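Local coordinates for protein tryptophanyl-tRNA synthetase (Thermus thermophilus, PDB 2EL7) that probably catalyses the ATP-dependent attachment of tryptophan to its cognate tRNA, working as a homodimeric class I aminoacyl-tRNA synthetase, at residues Ser56-Ala59 against Gln60-Phe63; Asp105-Met109 against Thr110-Asp114; Asp150-Gln153 against His154-Thr158; Leu240-Tyr243 against Leu244-Ala248; Arg283-Arg286 against Glu287-Glu290. All blocks are in the same frame, centred on the assembly; numbering follows the deposited sequence.

In the fold
Each contact is local, between adjoining pieces of one continuous stretch, so none closes a long loop; along the chain they follow in series, and none nests in or crosses another. Contact 1 lies on helix 55-72, the helix that connects strands 37-41 and 80-83 of a parallel sheet. Contact 2 joins helix 103-107 to helix 110-115, and contact 3 leads from a loop into helix 153-169. These two touch, through Thr110 N and Gln153 OE1, 2.7 Å apart. Contact 4 occupies the short helix 239-247, and contact 5 the long helix 267-294. Nearest atoms of contact 5 are about 8 Å from contact 4 and likewise from contact 1. Contacts 1 and 2 both meet the second subunit.

Contact 1: residues Ser56-Ala59 against Gln60-Phe63; sequences STLA and QRTF
Leu58 O is gripped twice by Thr62, from opposite faces of its carbonyl plane: the backbone Thr62 N lies 2.8 Å from Leu58 O, and the hydroxyl Thr62 OG1 donates to the same oxygen from 2.9 Å. That second donor stands 37° out of the plane rather than on a lone pair. With OG1 beside its own backbone N (chi1 -64°), Thr62 folds its hydroxyl back along the helix, so this buried polar group is satisfied by the preceding turn. Arg61 works on a different flank. Its chain, bent at chi3, returns over the turn and sets the guanidinium across the end of Leu58, whose CD1 lies 3.9 Å above one face, toward the rim. The methyl of Thr57 comes up at the guanidinium edge, but doubtfully close in the model. Near the helix start, a water bridges Ser56 O and Gln60 N, accepting from the latter at 3.0 Å. Leu58, Ala59 and Thr62 pack on the C-terminal tail of the second subunit, at its Gly326, Leu327 and Leu328. Thr62 also touches Pro10, a predicted ATP-site residue, from the crossover helix of a beta-alpha-beta unit (strands 37-41 and 80-83) in the Rossmann-type fold of class I synthetases.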
loop_
_atom_site.group_PDB
_atom_site.type_symbol
_atom_site.label_atom_id
_atom_site.label_comp_id
_atom_site.label_asym_id
_atom_site.label_seq_id
_atom_site.Cartn_x
_atom_site.Cartn_y
_atom_site.Cartn_z
ATOM N N SER A 56 -14.415 -16.366 2.739
ATOM C CA SER A 56 -15.449 -17.004 1.921
ATOM C C SER A 56 -16.773 -16.278 2.156
ATOM O O SER A 56 -17.774 -16.539 1.497
ATOM C CB SER A 56 -15.621 -18.461 2.331
ATOM O OG SER A 56 -16.290 -18.523 3.586
ATOM N N THR A 57 -16.764 -15.344 3.086
ATOM C CA THR A 57 -17.969 -14.635 3.417
ATOM C C THR A 57 -17.976 -13.110 3.170
ATOM O O THR A 57 -19.041 -12.488 3.233
ATOM C CB THR A 57 -18.291 -14.981 4.874
ATOM O OG1 THR A 57 -19.579 -15.592 4.918
ATOM C CG2 THR A 57 -18.209 -13.788 5.788
ATOM N N LEU A 58 -16.818 -12.526 2.836
ATOM C CA LEU A 58 -16.717 -11.065 2.653
ATOM C C LEU A 58 -17.398 -10.451 1.440
ATOM O O LEU A 58 -17.955 -9.366 1.528
ATOM C CB LEU A 58 -15.247 -10.637 2.672
ATOM C CG LEU A 58 -14.849 -9.163 2.556
ATOM C CD1 LEU A 58 -15.492 -8.355 3.662
ATOM C CD2 LEU A 58 -13.322 -9.065 2.630
ATOM N N ALA A 59 -17.344 -11.126 0.302
ATOM C CA ALA A 59 -17.998 -10.614 -0.900
ATOM C C ALA A 59 -19.499 -10.418 -0.619
ATOM O O ALA A 59 -20.065 -9.348 -0.880
ATOM C CB ALA A 59 -17.782 -11.589 -2.070
ATOM N N GLN A 60 -20.133 -11.445 -0.057
ATOM C CA GLN A 60 -21.551 -11.357 0.267
ATOM C C GLN A 60 -21.822 -10.263 1.297
ATOM O O GLN A 60 -22.800 -9.522 1.154
ATOM C CB GLN A 60 -22.082 -12.690 0.795
ATOM C CG GLN A 60 -23.615 -12.729 1.065
ATOM C CD GLN A 60 -24.464 -12.405 -0.192
ATOM O OE1 GLN A 60 -24.050 -12.699 -1.324
ATOM N NE2 GLN A 60 -25.665 -11.811 0.012
ATOM N N ARG A 61 -20.978 -10.156 2.329
ATOM C CA ARG A 61 -21.187 -9.129 3.349
ATOM C C ARG A 61 -21.031 -7.728 2.756
ATOM O O ARG A 61 -21.698 -6.788 3.187
ATOM C CB ARG A 61 -20.212 -9.296 4.521
ATOM C CG ARG A 61 -20.723 -10.211 5.622
ATOM C CD ARG A 61 -19.584 -10.908 6.314
ATOM N NE ARG A 61 -18.602 -9.971 6.834
ATOM C CZ ARG A 61 -17.297 -10.225 6.880
ATOM N NH1 ARG A 61 -16.838 -11.389 6.428
ATOM N NH2 ARG A 61 -16.454 -9.325 7.382
ATOM N N THR A 62 -20.164 -7.597 1.761
ATOM C CA THR A 62 -19.951 -6.302 1.146
ATOM C C THR A 62 -21.151 -5.916 0.321
ATOM O O THR A 62 -21.566 -4.755 0.316
ATOM C CB THR A 62 -18.721 -6.323 0.256
ATOM O OG1 THR A 62 -17.563 -6.567 1.067
ATOM C CG2 THR A 62 -18.576 -5.015 -0.509
ATOM N N PHE A 63 -21.724 -6.907 -0.360
ATOM C CA PHE A 63 -22.884 -6.671 -1.209
ATOM C C PHE A 63 -24.115 -6.343 -0.363
ATOM O O PHE A 63 -24.934 -5.510 -0.758
ATOM C CB PHE A 63 -23.149 -7.907 -2.078
ATOM C CG PHE A 63 -24.479 -7.885 -2.765
ATOM C CD1 PHE A 63 -24.643 -7.202 -3.953
ATOM C CD2 PHE A 63 -25.589 -8.479 -2.166
ATOM C CE1 PHE A 63 -25.899 -7.101 -4.533
ATOM C CE2 PHE A 63 -26.840 -8.383 -2.734
ATOM C CZ PHE A 63 -26.996 -7.689 -3.923
HETATM O O HOH W 1 -19.080 -14.256 -0.197
#

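Contact 2: residues Asp105-Met109 against Thr110-Asp114; sequences DLTRM and TQFKD
Met109, Phe112 and Thr107 bury the most surface where one short helix gives way to the next. Met109, at the N-cap position of helix 110-115, leaves helical geometry (psi 135°), and its carbonyl restarts the helix: Lys113 N reaches Met109 O at 3.0 Å, with an N-H...O angle of 165° and the donor nearly on the line of the C=O bond. Phe112 turns back over the break. With CG opposite its backbone N (chi1 166°), the ring presents its edge to the last turn of the preceding helix, and Thr107 O lies in the ring plane, 3.2 Å from Phe112 CD2. Thr107 CB lies 4.2 Å from Phe112 CE2, while the threonine hydroxyl is turned to Gly104 O. An aromatic edge carries a slight positive charge, which probably favours this approach to a carbonyl oxygen. The side chain of Met109, bent at chi2 and chi3, leads off the other way, onto His154 and Gln153, whose OE1 accepts from Thr110 N in the first turn of the new helix. The junction packs against two longer helices: Leu106 meets both helix 124-139 and helix 153-169, Phe112 the first and Met109 the second, while Phe112 also reaches Leu103 of the second subunit.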
loop_
_atom_site.group_PDB
_atom_site.type_symbol
_atom_site.label_atom_id
_atom_site.label_comp_id
_atom_site.label_asym_id
_atom_site.label_seq_id
_atom_site.Cartn_x
_atom_site.Cartn_y
_atom_site.Cartn_z
ATOM N N ASP A 105 3.825 8.854 15.216
ATOM C CA ASP A 105 2.431 9.283 15.150
ATOM C C ASP A 105 1.476 8.099 14.960
ATOM O O ASP A 105 0.325 8.151 15.405
ATOM C CB ASP A 105 2.220 10.278 14.004
ATOM C CG ASP A 105 2.980 11.578 14.216
ATOM O OD1 ASP A 105 3.192 12.298 13.210
ATOM O OD2 ASP A 105 3.356 11.874 15.383
ATOM N N LEU A 106 1.934 7.036 14.293
ATOM C CA LEU A 106 1.070 5.876 14.096
ATOM C C LEU A 106 1.051 5.004 15.338
ATOM O O LEU A 106 -0.014 4.600 15.801
ATOM C CB LEU A 106 1.516 5.058 12.887
ATOM C CG LEU A 106 1.317 5.769 11.554
ATOM C CD1 LEU A 106 1.988 5.003 10.454
ATOM C CD2 LEU A 106 -0.152 5.923 11.294
ATOM N N THR A 107 2.219 4.724 15.894
ATOM C CA THR A 107 2.273 3.892 17.087
ATOM C C THR A 107 1.466 4.499 18.247
ATOM O O THR A 107 0.995 3.776 19.128
ATOM C CB THR A 107 3.744 3.622 17.498
ATOM O OG1 THR A 107 4.412 4.854 17.774
ATOM C CG2 THR A 107 4.491 2.955 16.354
ATOM N N ARG A 108 1.249 5.814 18.220
ATOM C CA ARG A 108 0.481 6.467 19.276
ATOM C C ARG A 108 -0.997 6.666 18.984
ATOM O O ARG A 108 -1.702 7.266 19.800
ATOM C CB ARG A 108 1.081 7.828 19.622
ATOM C CG ARG A 108 2.440 7.737 20.209
ATOM C CD ARG A 108 3.009 9.092 20.518
ATOM N NE ARG A 108 4.438 9.004 20.302
ATOM C CZ ARG A 108 5.057 9.535 19.264
ATOM N NH1 ARG A 108 6.368 9.390 19.124
ATOM N NH2 ARG A 108 4.368 10.246 18.386
ATOM N N MET A 109 -1.473 6.214 17.827
ATOM C CA MET A 109 -2.894 6.366 17.528
ATOM C C MET A 109 -3.596 5.504 18.558
ATOM O O MET A 109 -3.176 4.373 18.826
ATOM C CB MET A 109 -3.238 5.867 16.127
ATOM C CG MET A 109 -2.548 6.649 15.005
ATOM S SD MET A 109 -3.250 8.262 14.652
ATOM C CE MET A 109 -4.905 7.773 13.995
ATOM N N THR A 110 -4.654 6.052 19.140
ATOM C CA THR A 110 -5.407 5.365 20.152
ATOM C C THR A 110 -5.851 3.960 19.778
ATOM O O THR A 110 -5.739 3.052 20.592
ATOM C CB THR A 110 -6.650 6.157 20.530
ATOM O OG1 THR A 110 -6.269 7.483 20.878
ATOM C CG2 THR A 110 -7.358 5.513 21.715
ATOM N N GLN A 111 -6.350 3.768 18.561
ATOM C CA GLN A 111 -6.842 2.449 18.191
ATOM C C GLN A 111 -5.751 1.418 18.188
ATOM O O GLN A 111 -5.885 0.371 18.817
ATOM C CB GLN A 111 -7.575 2.476 16.840
ATOM C CG GLN A 111 -8.987 3.038 16.956
ATOM C CD GLN A 111 -9.975 2.423 15.952
ATOM O OE1 GLN A 111 -9.992 1.201 15.734
ATOM N NE2 GLN A 111 -10.817 3.261 15.362
ATOM N N PHE A 112 -4.662 1.707 17.488
ATOM C CA PHE A 112 -3.541 0.779 17.437
ATOM C C PHE A 112 -3.018 0.452 18.834
ATOM O O PHE A 112 -2.763 -0.709 19.152
ATOM C CB PHE A 112 -2.390 1.362 16.618
ATOM C CG PHE A 112 -1.097 0.623 16.804
ATOM C CD1 PHE A 112 -0.874 -0.596 16.158
ATOM C CD2 PHE A 112 -0.112 1.131 17.637
ATOM C CE1 PHE A 112 0.310 -1.290 16.340
ATOM C CE2 PHE A 112 1.096 0.439 17.833
ATOM C CZ PHE A 112 1.308 -0.772 17.184
ATOM N N LYS A 113 -2.867 1.488 19.655
ATOM C CA LYS A 113 -2.347 1.374 21.010
ATOM C C LYS A 113 -3.156 0.458 21.917
ATOM O O LYS A 113 -2.590 -0.336 22.665
ATOM C CB LYS A 113 -2.258 2.767 21.636
ATOM C CG LYS A 113 -1.648 2.783 23.029
ATOM C CD LYS A 113 -2.352 3.785 23.902
ATOM C CE LYS A 113 -3.615 3.215 24.472
ATOM N NZ LYS A 113 -4.462 4.230 25.154
ATOM N N ASP A 114 -4.478 0.584 21.869
ATOM C CA ASP A 114 -5.343 -0.251 22.701
ATOM C C ASP A 114 -5.289 -1.716 22.296
ATOM O O ASP A 114 -5.344 -2.599 23.149
ATOM C CB ASP A 114 -6.800 0.213 22.636
ATOM C CG ASP A 114 -7.042 1.518 23.388
ATOM O OD1 ASP A 114 -6.286 1.820 24.333
ATOM O OD2 ASP A 114 -8.009 2.236 23.054
#

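Contact 3: residues Asp150-Gln153 against His154-Thr158; sequences DQVQ and HIELT
Val152 O starts the helical ladder by accepting from two backbone donors. Glu156 N, 3.1 Å from Val152 O, lies in the carbonyl plane, whereas Ile155 N, 2.7 Å from that oxygen, stands 47° above it. Leu157 N then continues the series to Gln153 O. Among the side chains, His154 turns its ring back toward the loop: CG sits between the backbone N and the carbonyl carbon (chi1 80°), bringing ND1 to 2.7 Å from Gln151 O. The oxygen is at the ring edge, yet the bond is weak, its N-H...O angle only 116°. Replacing His154 by alanine is likely to leave Gln151 O without this weak donor and Gln151 CB without the ring beside it. On another flank Val152 CG1 rests 3.6 Å from Glu156 OE1, while Gln153 sends its OE1 to Thr110 N. Such an entry from loop to helix, which begins with Asp150, the last of the predicted ATP-binding residues Gly148, Glu149 and Asp150, belongs to the nucleotide-binding core of class I synthetases.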
loop_
_atom_site.group_PDB
_atom_site.type_symbol
_atom_site.label_atom_id
_atom_site.label_comp_id
_atom_site.label_asym_id
_atom_site.label_seq_id
_atom_site.Cartn_x
_atom_site.Cartn_y
_atom_site.Cartn_z
ATOM N N ASP A 150 -15.062 9.402 18.859
ATOM C CA ASP A 150 -13.828 8.701 19.170
ATOM C C ASP A 150 -13.089 8.268 17.911
ATOM O O ASP A 150 -12.366 7.274 17.932
ATOM C CB ASP A 150 -14.123 7.475 20.044
ATOM C CG ASP A 150 -15.188 6.566 19.438
ATOM O OD1 ASP A 150 -15.430 5.472 20.003
ATOM O OD2 ASP A 150 -15.784 6.946 18.400
ATOM N N GLN A 151 -13.267 8.999 16.814
ATOM C CA GLN A 151 -12.587 8.632 15.570
ATOM C C GLN A 151 -12.071 9.830 14.825
ATOM O O GLN A 151 -11.866 9.790 13.615
ATOM C CB GLN A 151 -13.519 7.861 14.662
ATOM C CG GLN A 151 -14.146 6.714 15.362
ATOM C CD GLN A 151 -14.780 5.783 14.404
ATOM O OE1 GLN A 151 -15.703 6.159 13.680
ATOM N NE2 GLN A 151 -14.283 4.545 14.370
ATOM N N VAL A 152 -11.867 10.897 15.574
ATOM C CA VAL A 152 -11.373 12.133 15.040
ATOM C C VAL A 152 -9.871 12.038 14.732
ATOM O O VAL A 152 -9.404 12.616 13.747
ATOM C CB VAL A 152 -11.681 13.262 16.047
ATOM C CG1 VAL A 152 -10.968 14.550 15.663
ATOM C CG2 VAL A 152 -13.174 13.497 16.071
ATOM N N GLN A 153 -9.126 11.290 15.556
ATOM C CA GLN A 153 -7.676 11.136 15.372
ATOM C C GLN A 153 -7.215 10.868 13.945
ATOM O O GLN A 153 -6.239 11.475 13.488
ATOM C CB GLN A 153 -7.112 10.032 16.278
ATOM C CG GLN A 153 -6.528 10.542 17.573
ATOM C CD GLN A 153 -5.394 9.678 18.120
ATOM O OE1 GLN A 153 -5.544 8.469 18.309
ATOM N NE2 GLN A 153 -4.252 10.306 18.383
ATOM N N HIS A 154 -7.897 9.976 13.226
ATOM C CA HIS A 154 -7.451 9.706 11.869
ATOM C C HIS A 154 -7.756 10.866 10.918
ATOM O O HIS A 154 -7.136 10.985 9.864
ATOM C CB HIS A 154 -7.994 8.352 11.341
ATOM C CG HIS A 154 -9.413 8.378 10.848
ATOM N ND1 HIS A 154 -10.505 8.378 11.695
ATOM C CD2 HIS A 154 -9.914 8.297 9.594
ATOM C CE1 HIS A 154 -11.615 8.282 10.981
ATOM N NE2 HIS A 154 -11.281 8.231 9.703
ATOM N N ILE A 155 -8.694 11.734 11.268
ATOM C CA ILE A 155 -8.910 12.873 10.389
ATOM C C ILE A 155 -7.756 13.844 10.648
ATOM O O ILE A 155 -7.287 14.502 9.726
ATOM C CB ILE A 155 -10.269 13.593 10.608
ATOM C CG1 ILE A 155 -11.428 12.833 9.953
ATOM C CG2 ILE A 155 -10.288 14.868 9.820
ATOM C CD1 ILE A 155 -11.348 11.338 9.935
ATOM N N GLU A 156 -7.289 13.938 11.891
ATOM C CA GLU A 156 -6.156 14.816 12.193
ATOM C C GLU A 156 -4.883 14.315 11.496
ATOM O O GLU A 156 -4.085 15.113 11.005
ATOM C CB GLU A 156 -5.934 14.924 13.710
ATOM C CG GLU A 156 -6.999 15.800 14.393
ATOM C CD GLU A 156 -7.093 15.634 15.933
ATOM O OE1 GLU A 156 -7.929 16.358 16.544
ATOM O OE2 GLU A 156 -6.353 14.796 16.524
ATOM N N LEU A 157 -4.696 12.998 11.435
ATOM C CA LEU A 157 -3.525 12.451 10.765
ATOM C C LEU A 157 -3.588 12.844 9.303
ATOM O O LEU A 157 -2.584 13.253 8.716
ATOM C CB LEU A 157 -3.490 10.919 10.879
ATOM C CG LEU A 157 -2.350 10.219 10.118
ATOM C CD1 LEU A 157 -1.030 10.502 10.818
ATOM C CD2 LEU A 157 -2.601 8.717 10.016
ATOM N N THR A 158 -4.773 12.723 8.716
ATOM C CA THR A 158 -4.986 13.056 7.313
ATOM C C THR A 158 -4.629 14.509 6.995
ATOM O O THR A 158 -3.990 14.775 5.957
ATOM C CB THR A 158 -6.444 12.776 6.918
ATOM O OG1 THR A 158 -6.757 11.418 7.257
ATOM C CG2 THR A 158 -6.672 12.968 5.410
#

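Contact 4: residues Leu240-Tyr243 against Leu244-Ala248; sequences LFTY and LSYFA
Tyr246 lays one face of its ring against the preceding turn, with Thr242 O 3.4 Å above the plane and offset toward the rim. The Thr242 side chain runs alongside it, pointing the same way, so that CG2 comes 3.4 Å from Tyr246 OH. Tyr243 crosses from the next position, its CD2 at 4.0 Å from Tyr246 CE1. With CG beside the backbone N (chi1 -62°), Tyr246 swings its ring back over these two residues, and Tyr246 N also bonds to Thr242 O. A glycine in place of Tyr246 would probably uncover the Thr242 methyl and carbonyl and leave Tyr243 without the ring that crosses it. Another tight seam is apolar: Leu244 CD2 touches Phe241 CD1 at 3.5 Å, the two side chains lying side by side, and Phe241 continues the packing edge-to-face on Tyr260 of helix 250-261. The solvent side is thinner. There exposed Ser245 brings OG back to Phe241 O, at a modelled distance too short to be trusted in detail. Inside, Tyr243 OH is tied to Pro188 O, and its ring packs on Met196 of the predicted KMSKS region, while Tyr246 touches Pro188. No charged side chain occurs in 240-248; the chemistry implies cohesion by aromatic and aliphatic packing, with the main-chain carbonyl of Pro188 satisfying the hydroxyl of Tyr243.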
loop_
_atom_site.group_PDB
_atom_site.type_symbol
_atom_site.label_atom_id
_atom_site.label_comp_id
_atom_site.label_asym_id
_atom_site.label_seq_id
_atom_site.Cartn_x
_atom_site.Cartn_y
_atom_site.Cartn_z
ATOM N N LEU A 240 -37.588 1.410 27.624
ATOM C CA LEU A 240 -38.893 1.236 27.005
ATOM C C LEU A 240 -39.474 2.566 26.516
ATOM O O LEU A 240 -40.024 2.634 25.409
ATOM C CB LEU A 240 -39.859 0.592 27.995
ATOM C CG LEU A 240 -41.220 0.188 27.434
ATOM C CD1 LEU A 240 -41.077 -1.057 26.578
ATOM C CD2 LEU A 240 -42.172 -0.080 28.584
ATOM N N PHE A 241 -39.364 3.617 27.327
ATOM C CA PHE A 241 -39.886 4.924 26.927
ATOM C C PHE A 241 -38.881 5.719 26.121
ATOM O O PHE A 241 -39.227 6.754 25.547
ATOM C CB PHE A 241 -40.327 5.729 28.146
ATOM C CG PHE A 241 -41.759 5.498 28.525
ATOM C CD1 PHE A 241 -42.770 6.264 27.961
ATOM C CD2 PHE A 241 -42.106 4.464 29.395
ATOM C CE1 PHE A 241 -44.111 6.000 28.252
ATOM C CE2 PHE A 241 -43.444 4.189 29.695
ATOM C CZ PHE A 241 -44.445 4.956 29.122
ATOM N N THR A 242 -37.636 5.242 26.084
ATOM C CA THR A 242 -36.586 5.903 25.311
ATOM C C THR A 242 -36.849 5.537 23.852
ATOM O O THR A 242 -36.943 6.409 22.980
ATOM C CB THR A 242 -35.189 5.410 25.733
ATOM O OG1 THR A 242 -34.935 5.807 27.087
ATOM C CG2 THR A 242 -34.114 5.996 24.839
ATOM N N TYR A 243 -36.984 4.239 23.599
ATOM C CA TYR A 243 -37.279 3.749 22.266
ATOM C C TYR A 243 -38.588 4.368 21.834
ATOM O O TYR A 243 -38.698 4.881 20.724
ATOM C CB TYR A 243 -37.443 2.238 22.261
ATOM C CG TYR A 243 -36.175 1.446 22.461
ATOM C CD1 TYR A 243 -36.209 0.055 22.444
ATOM C CD2 TYR A 243 -34.940 2.072 22.651
ATOM C CE1 TYR A 243 -35.053 -0.705 22.612
ATOM C CE2 TYR A 243 -33.767 1.313 22.818
ATOM C CZ TYR A 243 -33.840 -0.077 22.801
ATOM O OH TYR A 243 -32.722 -0.855 23.025
ATOM N N LEU A 244 -39.589 4.324 22.709
ATOM C CA LEU A 244 -40.897 4.886 22.374
ATOM C C LEU A 244 -40.749 6.306 21.830
ATOM O O LEU A 244 -41.430 6.698 20.883
ATOM C CB LEU A 244 -41.811 4.899 23.605
ATOM C CG LEU A 244 -43.246 5.404 23.393
ATOM C CD1 LEU A 244 -44.022 4.393 22.574
ATOM C CD2 LEU A 244 -43.925 5.627 24.734
ATOM N N SER A 245 -39.844 7.065 22.434
ATOM C CA SER A 245 -39.591 8.455 22.043
ATOM C C SER A 245 -39.063 8.571 20.616
ATOM O O SER A 245 -39.406 9.501 19.873
ATOM C CB SER A 245 -38.583 9.066 23.012
ATOM O OG SER A 245 -38.989 8.798 24.344
ATOM N N TYR A 246 -38.215 7.616 20.252
ATOM C CA TYR A 246 -37.614 7.566 18.929
ATOM C C TYR A 246 -38.629 7.348 17.821
ATOM O O TYR A 246 -38.475 7.897 16.735
ATOM C CB TYR A 246 -36.623 6.414 18.850
ATOM C CG TYR A 246 -35.432 6.487 19.785
ATOM C CD1 TYR A 246 -34.690 5.339 20.061
ATOM C CD2 TYR A 246 -35.017 7.696 20.351
ATOM C CE1 TYR A 246 -33.565 5.385 20.866
ATOM C CE2 TYR A 246 -33.885 7.751 21.178
ATOM C CZ TYR A 246 -33.167 6.591 21.428
ATOM O OH TYR A 246 -32.059 6.601 22.261
ATOM N N PHE A 247 -39.670 6.559 18.098
ATOM C CA PHE A 247 -40.653 6.201 17.074
ATOM C C PHE A 247 -42.127 6.561 17.160
ATOM O O PHE A 247 -42.910 6.088 16.331
ATOM C CB PHE A 247 -40.577 4.705 16.848
ATOM C CG PHE A 247 -39.195 4.213 16.670
ATOM C CD1 PHE A 247 -38.516 3.613 17.735
ATOM C CD2 PHE A 247 -38.537 4.407 15.456
ATOM C CE1 PHE A 247 -37.210 3.218 17.599
ATOM C CE2 PHE A 247 -37.213 4.016 15.301
ATOM C CZ PHE A 247 -36.540 3.419 16.374
ATOM N N ALA A 248 -42.523 7.361 18.145
ATOM C CA ALA A 248 -43.924 7.732 18.276
ATOM C C ALA A 248 -44.002 9.213 18.597
ATOM O O ALA A 248 -43.131 9.749 19.291
ATOM C CB ALA A 248 -44.586 6.908 19.367
#

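Contact 5: residues Arg283-Arg286 against Glu287-Glu290; sequences RPIR and ERAE
In the long helix 267-294, which is kinked at Pro284, Arg283 and Glu287 form an ion pair one turn apart. Glu287 OE2 lies over one face of the Arg283 guanidinium, 3.4 Å above its plane and toward the rim. The closest charged atoms, Arg283 NE and Glu287 OE2, are 3.5 Å apart, but no N-H points at the oxygen, and the two flat groups stand 78° to each other. The link is one of charges alone, and probably a soft one. Arg283 reaches this place with CG opposite its backbone N (chi1 -170°) and a bend at chi3. The turn beneath is firmer: Glu287 N meets Arg283 O at 2.9 Å, and Ala289 N meets Ile285 O at 2.8 Å with an N-H...O angle of 166°. Arg288 comes back over the preceding turn, its CG 3.3 Å from Pro284 O; its NH2 makes a weak bond to Ala71 O. Arg286 extends away from the turn, and its NE is held by Leu206 O. Ile285 and Ala289 pack on Ala71. This turn of the helix is amphipathic, with an i to i+4 ion pair on its exposed flank and apolar Ile285 and Ala289 against helix 55-72 of the catalytic domain.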
loop_
_atom_site.group_PDB
_atom_site.type_symbol
_atom_site.label_atom_id
_atom_site.label_comp_id
_atom_site.label_asym_id
_atom_site.label_seq_id
_atom_site.Cartn_x
_atom_site.Cartn_y
_atom_site.Cartn_z
ATOM N N ARG A 283 -40.981 -0.309 8.163
ATOM C CA ARG A 283 -41.772 -0.753 7.024
ATOM C C ARG A 283 -41.151 -0.381 5.676
ATOM O O ARG A 283 -40.810 -1.264 4.896
ATOM C CB ARG A 283 -43.196 -0.195 7.141
ATOM C CG ARG A 283 -44.213 -0.751 6.157
ATOM C CD ARG A 283 -45.572 -0.097 6.378
ATOM N NE ARG A 283 -46.274 0.110 5.121
ATOM C CZ ARG A 283 -45.892 0.973 4.176
ATOM N NH1 ARG A 283 -44.805 1.729 4.345
ATOM N NH2 ARG A 283 -46.588 1.066 3.041
ATOM N N PRO A 284 -40.985 0.922 5.388
ATOM C CA PRO A 284 -40.394 1.357 4.109
ATOM C C PRO A 284 -38.967 0.821 3.869
ATOM O O PRO A 284 -38.568 0.553 2.733
ATOM C CB PRO A 284 -40.401 2.887 4.209
ATOM C CG PRO A 284 -41.459 3.172 5.234
ATOM C CD PRO A 284 -41.290 2.078 6.243
ATOM N N ILE A 285 -38.190 0.677 4.930
ATOM C CA ILE A 285 -36.836 0.181 4.777
ATOM C C ILE A 285 -36.898 -1.277 4.351
ATOM O O ILE A 285 -36.192 -1.703 3.429
ATOM C CB ILE A 285 -36.057 0.302 6.108
ATOM C CG1 ILE A 285 -36.003 1.784 6.525
ATOM C CG2 ILE A 285 -34.675 -0.311 5.975
ATOM C CD1 ILE A 285 -35.370 2.033 7.882
ATOM N N ARG A 286 -37.771 -2.029 5.014
ATOM C CA ARG A 286 -37.946 -3.457 4.744
ATOM C C ARG A 286 -38.510 -3.740 3.364
ATOM O O ARG A 286 -38.085 -4.680 2.687
ATOM C CB ARG A 286 -38.869 -4.068 5.782
ATOM C CG ARG A 286 -38.412 -3.882 7.184
ATOM C CD ARG A 286 -39.246 -4.780 8.078
ATOM N NE ARG A 286 -38.501 -5.047 9.277
ATOM C CZ ARG A 286 -38.539 -6.186 9.930
ATOM N NH1 ARG A 286 -37.800 -6.328 11.016
ATOM N NH2 ARG A 286 -39.313 -7.167 9.510
ATOM N N GLU A 287 -39.493 -2.944 2.956
ATOM C CA GLU A 287 -40.070 -3.118 1.630
ATOM C C GLU A 287 -38.946 -2.881 0.619
ATOM O O GLU A 287 -38.799 -3.681 -0.308
ATOM C CB GLU A 287 -41.236 -2.156 1.408
ATOM C CG GLU A 287 -42.581 -2.768 1.785
ATOM C CD GLU A 287 -43.643 -1.743 2.191
ATOM O OE1 GLU A 287 -43.594 -0.590 1.699
ATOM O OE2 GLU A 287 -44.532 -2.111 3.002
ATOM N N ARG A 288 -38.133 -1.824 0.807
ATOM C CA ARG A 288 -37.019 -1.582 -0.118
ATOM C C ARG A 288 -36.052 -2.769 -0.108
ATOM O O ARG A 288 -35.666 -3.276 -1.160
ATOM C CB ARG A 288 -36.224 -0.326 0.232
ATOM C CG ARG A 288 -36.865 1.008 -0.108
ATOM C CD ARG A 288 -35.857 2.172 0.083
ATOM N NE ARG A 288 -36.530 3.424 0.418
ATOM C CZ ARG A 288 -36.928 3.779 1.643
ATOM N NH1 ARG A 288 -37.546 4.938 1.830
ATOM N NH2 ARG A 288 -36.690 3.001 2.684
ATOM N N ALA A 289 -35.657 -3.211 1.079
ATOM C CA ALA A 289 -34.742 -4.353 1.168
ATOM C C ALA A 289 -35.273 -5.542 0.362
ATOM O O ALA A 289 -34.524 -6.197 -0.352
ATOM C CB ALA A 289 -34.529 -4.762 2.625
ATOM N N GLU A 290 -36.568 -5.809 0.472
ATOM C CA GLU A 290 -37.185 -6.918 -0.262
ATOM C C GLU A 290 -37.132 -6.703 -1.787
ATOM O O GLU A 290 -36.909 -7.636 -2.561
ATOM C CB GLU A 290 -38.641 -7.101 0.197
ATOM C CG GLU A 290 -39.260 -8.395 -0.282
ATOM C CD GLU A 290 -38.245 -9.558 -0.332
ATOM O OE1 GLU A 290 -37.788 -9.922 -1.456
ATOM O OE2 GLU A 290 -37.900 -10.099 0.755
#